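Local coordinates for replicase polyprotein 1a (Avian infectious bronchitis virus, PDB 3LD1) that is cleaved into the viral non-structural proteins, among them proteinases, the nsp2 part having no established role, at residues I11-T23 against L85-Y98. The protein carries 3 engineered substitutions. Numbering follows the deposited sequence.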
loop_
_atom_site.group_PDB
_atom_site.type_symbol
_atom_site.label_atom_id
_atom_site.label_comp_id
_atom_site.label_asym_id
_atom_site.label_seq_id
_atom_site.Cartn_x
_atom_site.Cartn_y
_atom_site.Cartn_z
ATOM N N ILE A 11 8.864 30.288 -4.383
ATOM C CA ILE A 11 9.877 29.782 -5.328
ATOM C C ILE A 11 9.347 28.614 -6.216
ATOM O O ILE A 11 8.566 27.763 -5.728
ATOM C CB ILE A 11 11.131 29.384 -4.624
ATOM C CG1 ILE A 11 10.820 28.440 -3.463
ATOM C CG2 ILE A 11 11.924 30.668 -4.154
ATOM C CD1 ILE A 11 12.088 27.816 -2.956
ATOM N N PRO A 12 9.727 28.582 -7.515
ATOM C CA PRO A 12 9.188 27.498 -8.392
ATOM C C PRO A 12 9.612 26.140 -7.943
ATOM O O PRO A 12 10.575 26.026 -7.180
ATOM C CB PRO A 12 9.689 27.822 -9.817
ATOM C CG PRO A 12 10.615 29.033 -9.717
ATOM C CD PRO A 12 10.596 29.544 -8.224
ATOM N N GLU A 13 8.859 25.109 -8.355
ATOM C CA GLU A 13 9.087 23.726 -7.898
ATOM C C GLU A 13 10.541 23.329 -8.146
ATOM O O GLU A 13 11.147 22.562 -7.386
ATOM C CB GLU A 13 8.260 22.713 -8.709
ATOM C CG GLU A 13 6.763 22.615 -8.546
ATOM C CD GLU A 13 6.037 23.834 -9.103
ATOM O OE1 GLU A 13 6.617 24.751 -9.762
ATOM O OE2 GLU A 13 4.835 23.884 -8.858
ATOM N N GLN A 14 11.099 23.739 -9.264
ATOM C CA GLN A 14 12.422 23.193 -9.575
ATOM C C GLN A 14 13.465 23.742 -8.652
ATOM O O GLN A 14 14.525 23.164 -8.507
ATOM C CB GLN A 14 12.847 23.534 -10.987
ATOM C CG GLN A 14 12.827 25.013 -11.207
ATOM C CD GLN A 14 12.484 25.328 -12.630
ATOM O OE1 GLN A 14 11.660 26.269 -12.930
ATOM N NE2 GLN A 14 13.082 24.535 -13.552
ATOM N N LEU A 15 13.157 24.863 -8.033
ATOM C CA LEU A 15 14.170 25.666 -7.377
ATOM C C LEU A 15 14.029 25.146 -5.989
ATOM O O LEU A 15 15.037 24.777 -5.313
ATOM C CB LEU A 15 13.829 27.153 -7.435
ATOM C CG LEU A 15 14.785 28.006 -6.577
ATOM C CD1 LEU A 15 16.223 27.943 -7.157
ATOM C CD2 LEU A 15 14.347 29.478 -6.450
ATOM N N CYS A 16 12.772 25.015 -5.607
ATOM C CA CYS A 16 12.490 24.389 -4.379
ATOM C C CYS A 16 13.180 23.015 -4.257
ATOM O O CYS A 16 13.771 22.668 -3.228
ATOM C CB CYS A 16 10.985 24.221 -4.181
ATOM S SG CYS A 16 10.946 23.792 -2.416
ATOM N N ASP A 17 13.119 22.255 -5.324
ATOM C CA ASP A 17 13.795 20.971 -5.380
ATOM C C ASP A 17 15.313 21.102 -5.243
ATOM O O ASP A 17 15.977 20.319 -4.490
ATOM C CB ASP A 17 13.510 20.255 -6.743
ATOM C CG ASP A 17 12.159 19.537 -6.786
ATOM O OD1 ASP A 17 11.715 19.245 -7.909
ATOM O OD2 ASP A 17 11.583 19.224 -5.714
ATOM N N ALA A 18 15.882 22.068 -5.972
ATOM C CA ALA A 18 17.349 22.162 -5.879
ATOM C C ALA A 18 17.733 22.559 -4.475
ATOM O O ALA A 18 18.686 22.011 -3.946
ATOM C CB ALA A 18 17.918 23.108 -6.846
ATOM N N LEU A 19 17.025 23.536 -3.890
ATOM C CA LEU A 19 17.291 23.943 -2.491
ATOM C C LEU A 19 17.176 22.677 -1.645
ATOM O O LEU A 19 18.161 22.202 -1.122
ATOM C CB LEU A 19 16.280 24.959 -2.016
ATOM C CG LEU A 19 16.263 25.342 -0.525
ATOM C CD1 LEU A 19 17.639 25.828 -0.047
ATOM C CD2 LEU A 19 15.164 26.413 -0.286
ATOM N N PHE A 20 15.998 22.067 -1.571
ATOM C CA PHE A 20 15.868 20.863 -0.737
ATOM C C PHE A 20 16.957 19.771 -0.974
ATOM O O PHE A 20 17.354 19.034 -0.067
ATOM C CB PHE A 20 14.469 20.206 -0.870
ATOM C CG PHE A 20 14.269 19.006 0.086
ATOM C CD1 PHE A 20 14.085 19.218 1.461
ATOM C CD2 PHE A 20 14.310 17.686 -0.401
ATOM C CE1 PHE A 20 13.914 18.100 2.326
ATOM C CE2 PHE A 20 14.108 16.565 0.427
ATOM C CZ PHE A 20 13.941 16.743 1.792
ATOM N N PHE A 21 17.438 19.648 -2.197
ATOM C CA PHE A 21 18.368 18.577 -2.459
ATOM C C PHE A 21 19.782 18.752 -1.886
ATOM O O PHE A 21 20.699 17.974 -2.215
ATOM C CB PHE A 21 18.416 18.389 -3.947
ATOM C CG PHE A 21 17.237 17.685 -4.477
ATOM C CD1 PHE A 21 16.449 16.892 -3.620
ATOM C CD2 PHE A 21 16.931 17.732 -5.859
ATOM C CE1 PHE A 21 15.326 16.204 -4.145
ATOM C CE2 PHE A 21 15.797 17.059 -6.384
ATOM C CZ PHE A 21 15.009 16.308 -5.535
ATOM N N TYR A 22 19.979 19.780 -1.057
ATOM C CA TYR A 22 21.223 19.924 -0.298
ATOM C C TYR A 22 21.171 19.108 0.964
ATOM O O TYR A 22 22.185 18.996 1.646
ATOM C CB TYR A 22 21.466 21.375 0.095
ATOM C CG TYR A 22 22.109 22.175 -0.984
ATOM C CD1 TYR A 22 23.465 22.602 -0.853
ATOM C CD2 TYR A 22 21.373 22.559 -2.143
ATOM C CE1 TYR A 22 24.101 23.383 -1.913
ATOM C CE2 TYR A 22 21.991 23.334 -3.171
ATOM C CZ TYR A 22 23.370 23.707 -3.024
ATOM O OH TYR A 22 23.986 24.401 -3.959
ATOM N N THR A 23 19.990 18.552 1.275
ATOM C CA THR A 23 19.726 17.860 2.536
ATOM C C THR A 23 20.747 16.742 2.787
ATOM O O THR A 23 21.289 16.137 1.820
ATOM C CB THR A 23 18.316 17.253 2.574
ATOM O OG1 THR A 23 18.034 16.823 3.915
ATOM C CG2 THR A 23 18.222 16.064 1.613
ATOM N N LEU A 85 21.945 30.189 -5.692
ATOM C CA LEU A 85 21.931 29.191 -4.688
ATOM C C LEU A 85 23.313 28.762 -4.292
ATOM O O LEU A 85 23.603 28.670 -3.094
ATOM C CB LEU A 85 21.196 27.997 -5.280
ATOM C CG LEU A 85 20.687 26.900 -4.394
ATOM C CD1 LEU A 85 19.626 27.396 -3.509
ATOM C CD2 LEU A 85 20.058 25.924 -5.296
ATOM N N GLU A 86 24.167 28.505 -5.280
ATOM C CA GLU A 86 25.491 28.008 -4.962
ATOM C C GLU A 86 26.281 29.098 -4.273
ATOM O O GLU A 86 27.164 28.809 -3.458
ATOM C CB GLU A 86 26.196 27.488 -6.201
ATOM C CG GLU A 86 25.652 26.137 -6.563
ATOM C CD GLU A 86 26.198 25.550 -7.817
ATOM O OE1 GLU A 86 27.085 26.155 -8.410
ATOM O OE2 GLU A 86 25.753 24.454 -8.213
ATOM N N ASP A 87 25.942 30.352 -4.544
ATOM C CA ASP A 87 26.630 31.498 -3.884
ATOM C C ASP A 87 26.388 31.525 -2.414
ATOM O O ASP A 87 27.218 32.003 -1.652
ATOM C CB ASP A 87 26.188 32.838 -4.459
ATOM C CG ASP A 87 26.703 33.052 -5.867
ATOM O OD1 ASP A 87 27.682 32.332 -6.292
ATOM O OD2 ASP A 87 26.113 33.929 -6.546
ATOM N N ILE A 88 25.244 31.002 -2.012
ATOM C CA ILE A 88 24.889 30.987 -0.638
ATOM C C ILE A 88 25.285 29.672 -0.020
ATOM O O ILE A 88 25.891 29.689 1.050
ATOM C CB ILE A 88 23.405 31.110 -0.488
ATOM C CG1 ILE A 88 22.880 32.511 -0.904
ATOM C CG2 ILE A 88 22.998 30.639 0.899
ATOM C CD1 ILE A 88 21.415 32.505 -1.059
ATOM N N PHE A 89 24.993 28.522 -0.659
ATOM C CA PHE A 89 25.119 27.216 0.054
ATOM C C PHE A 89 26.381 26.433 -0.242
ATOM O O PHE A 89 26.800 25.562 0.554
ATOM C CB PHE A 89 23.881 26.333 -0.123
ATOM C CG PHE A 89 22.625 26.890 0.515
ATOM C CD1 PHE A 89 21.831 27.789 -0.158
ATOM C CD2 PHE A 89 22.234 26.494 1.775
ATOM C CE1 PHE A 89 20.682 28.342 0.403
ATOM C CE2 PHE A 89 21.061 27.030 2.372
ATOM C CZ PHE A 89 20.289 27.950 1.700
ATOM N N GLY A 90 27.043 26.796 -1.329
ATOM C CA GLY A 90 28.121 26.000 -1.862
ATOM C C GLY A 90 27.462 25.068 -2.851
ATOM O O GLY A 90 26.326 25.310 -3.265
ATOM N N VAL A 91 28.167 24.004 -3.222
ATOM C CA VAL A 91 27.795 23.131 -4.295
ATOM C C VAL A 91 27.275 21.870 -3.653
ATOM O O VAL A 91 27.826 21.412 -2.652
ATOM C CB VAL A 91 28.999 22.772 -5.190
ATOM C CG1 VAL A 91 28.584 21.779 -6.337
ATOM C CG2 VAL A 91 29.533 24.006 -5.819
ATOM N N SER A 92 26.177 21.363 -4.232
ATOM C CA SER A 92 25.614 20.076 -3.911
ATOM C C SER A 92 25.762 19.170 -5.119
ATOM O O SER A 92 25.278 19.480 -6.152
ATOM C CB SER A 92 24.135 20.205 -3.533
ATOM O OG SER A 92 23.571 18.897 -3.540
ATOM N N PRO A 93 26.434 18.038 -4.983
ATOM C CA PRO A 93 26.689 17.277 -6.243
ATOM C C PRO A 93 25.363 16.736 -6.796
ATOM O O PRO A 93 25.077 16.774 -8.033
ATOM C CB PRO A 93 27.690 16.136 -5.820
ATOM C CG PRO A 93 28.166 16.493 -4.368
ATOM C CD PRO A 93 27.032 17.413 -3.773
ATOM N N PHE A 94 24.544 16.269 -5.873
ATOM C CA PHE A 94 23.170 15.927 -6.199
ATOM C C PHE A 94 22.371 17.046 -6.966
ATOM O O PHE A 94 21.870 16.804 -8.100
ATOM C CB PHE A 94 22.465 15.475 -4.927
ATOM C CG PHE A 94 21.046 14.988 -5.136
ATOM C CD1 PHE A 94 20.671 14.244 -6.282
ATOM C CD2 PHE A 94 20.072 15.221 -4.167
ATOM C CE1 PHE A 94 19.304 13.740 -6.446
ATOM C CE2 PHE A 94 18.719 14.752 -4.354
ATOM C CZ PHE A 94 18.352 14.021 -5.493
ATOM N N ALA A 95 22.215 18.223 -6.375
ATOM C CA ALA A 95 21.592 19.318 -7.110
ATOM C C ALA A 95 22.152 19.390 -8.536
ATOM O O ALA A 95 21.401 19.425 -9.480
ATOM C CB ALA A 95 21.774 20.685 -6.398
ATOM N N ARG A 96 23.465 19.345 -8.718
ATOM C CA ARG A 96 23.971 19.477 -10.092
ATOM C C ARG A 96 23.525 18.401 -11.034
ATOM O O ARG A 96 23.209 18.737 -12.172
ATOM C CB ARG A 96 25.474 19.711 -10.189
ATOM C CG ARG A 96 25.892 20.973 -9.393
ATOM C CD ARG A 96 27.351 21.259 -9.663
ATOM N NE ARG A 96 27.544 22.689 -9.661
ATOM C CZ ARG A 96 28.727 23.272 -9.697
ATOM N NH1 ARG A 96 29.822 22.532 -9.719
ATOM N NH2 ARG A 96 28.805 24.586 -9.692
ATOM N N LYS A 97 23.452 17.152 -10.583
ATOM C CA LYS A 97 22.911 16.118 -11.441
ATOM C C LYS A 97 21.431 16.425 -11.750
ATOM O O LYS A 97 20.945 16.255 -12.896
ATOM C CB LYS A 97 23.075 14.771 -10.788
ATOM C CG LYS A 97 24.526 14.524 -10.457
ATOM C CD LYS A 97 24.860 13.021 -10.116
ATOM C CE LYS A 97 24.088 12.532 -8.869
ATOM N NZ LYS A 97 24.485 11.194 -8.140
ATOM N N TYR A 98 20.738 16.977 -10.759
ATOM C CA TYR A 98 19.385 17.293 -10.956
ATOM C C TYR A 98 19.237 18.366 -11.985
ATOM O O TYR A 98 18.224 18.333 -12.764
ATOM C CB TYR A 98 18.709 17.672 -9.634
ATOM C CG TYR A 98 17.320 18.324 -9.723
ATOM C CD1 TYR A 98 16.147 17.543 -9.935
ATOM C CD2 TYR A 98 17.160 19.731 -9.540
ATOM C CE1 TYR A 98 14.836 18.158 -9.971
ATOM C CE2 TYR A 98 15.853 20.346 -9.581
ATOM C CZ TYR A 98 14.709 19.554 -9.785
ATOM O OH TYR A 98 13.439 20.146 -9.836
#
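Tyr-22, in the type I turn (Phe-20 to Thr-23) that follows helix 13-20, enters the bend between helices 82-89 and 93-103, and shows how one tyrosine can combine a hydrogen bond from its hydroxyl with packing of its ring at a helix-loop-helix corner. Its OH donates to Gly-90 O at 2.6 Å, the donor tilted 19° from the carbonyl plane, which ties down the loop where Gly-90 breaks the first helix with positive phi. Ser-92 works at the same corner: with OG anti to the backbone N (chi1 166°), the hydroxyl caps the second helix by accepting from Ala-95 N and gives a weak bond to Phe-21 O. CB of Ser-92 lies over the centre of the Tyr-22 ring, 3.4 Å from the centroid, a CH-pi contact.

The aromatic contacts form two groups. Phe-21 turns its edge to the face of Tyr-98, the planes 83° apart, while the Phe-94 ring slants over a face of Phe-21. Near the bend, Phe-89 directs an edge toward the Tyr-22 face. Apolar filling comes from Leu-85, whose CD2 lies 3.9 Å from both Ala-18 CB and Tyr-22 CE2, and from Leu-19 CD1 against Phe-89 CZ. The segment 93-98 runs roughly antiparallel to helix 13-20.

At the far end Tyr-98 OH lies 2.7 Å from Asp-17 OD1, a weak bond, with Gln-14 O a second possible acceptor. Asp-17 OD2 takes a salt bridge from Arg-37 and a hydrogen bond from Ala-138 N, and OD1 a hydrogen bond from Lys-139 N.

Hydroxyl-to-backbone bonds thus secure the bend, while rings and aliphatic groups fill the buried interface.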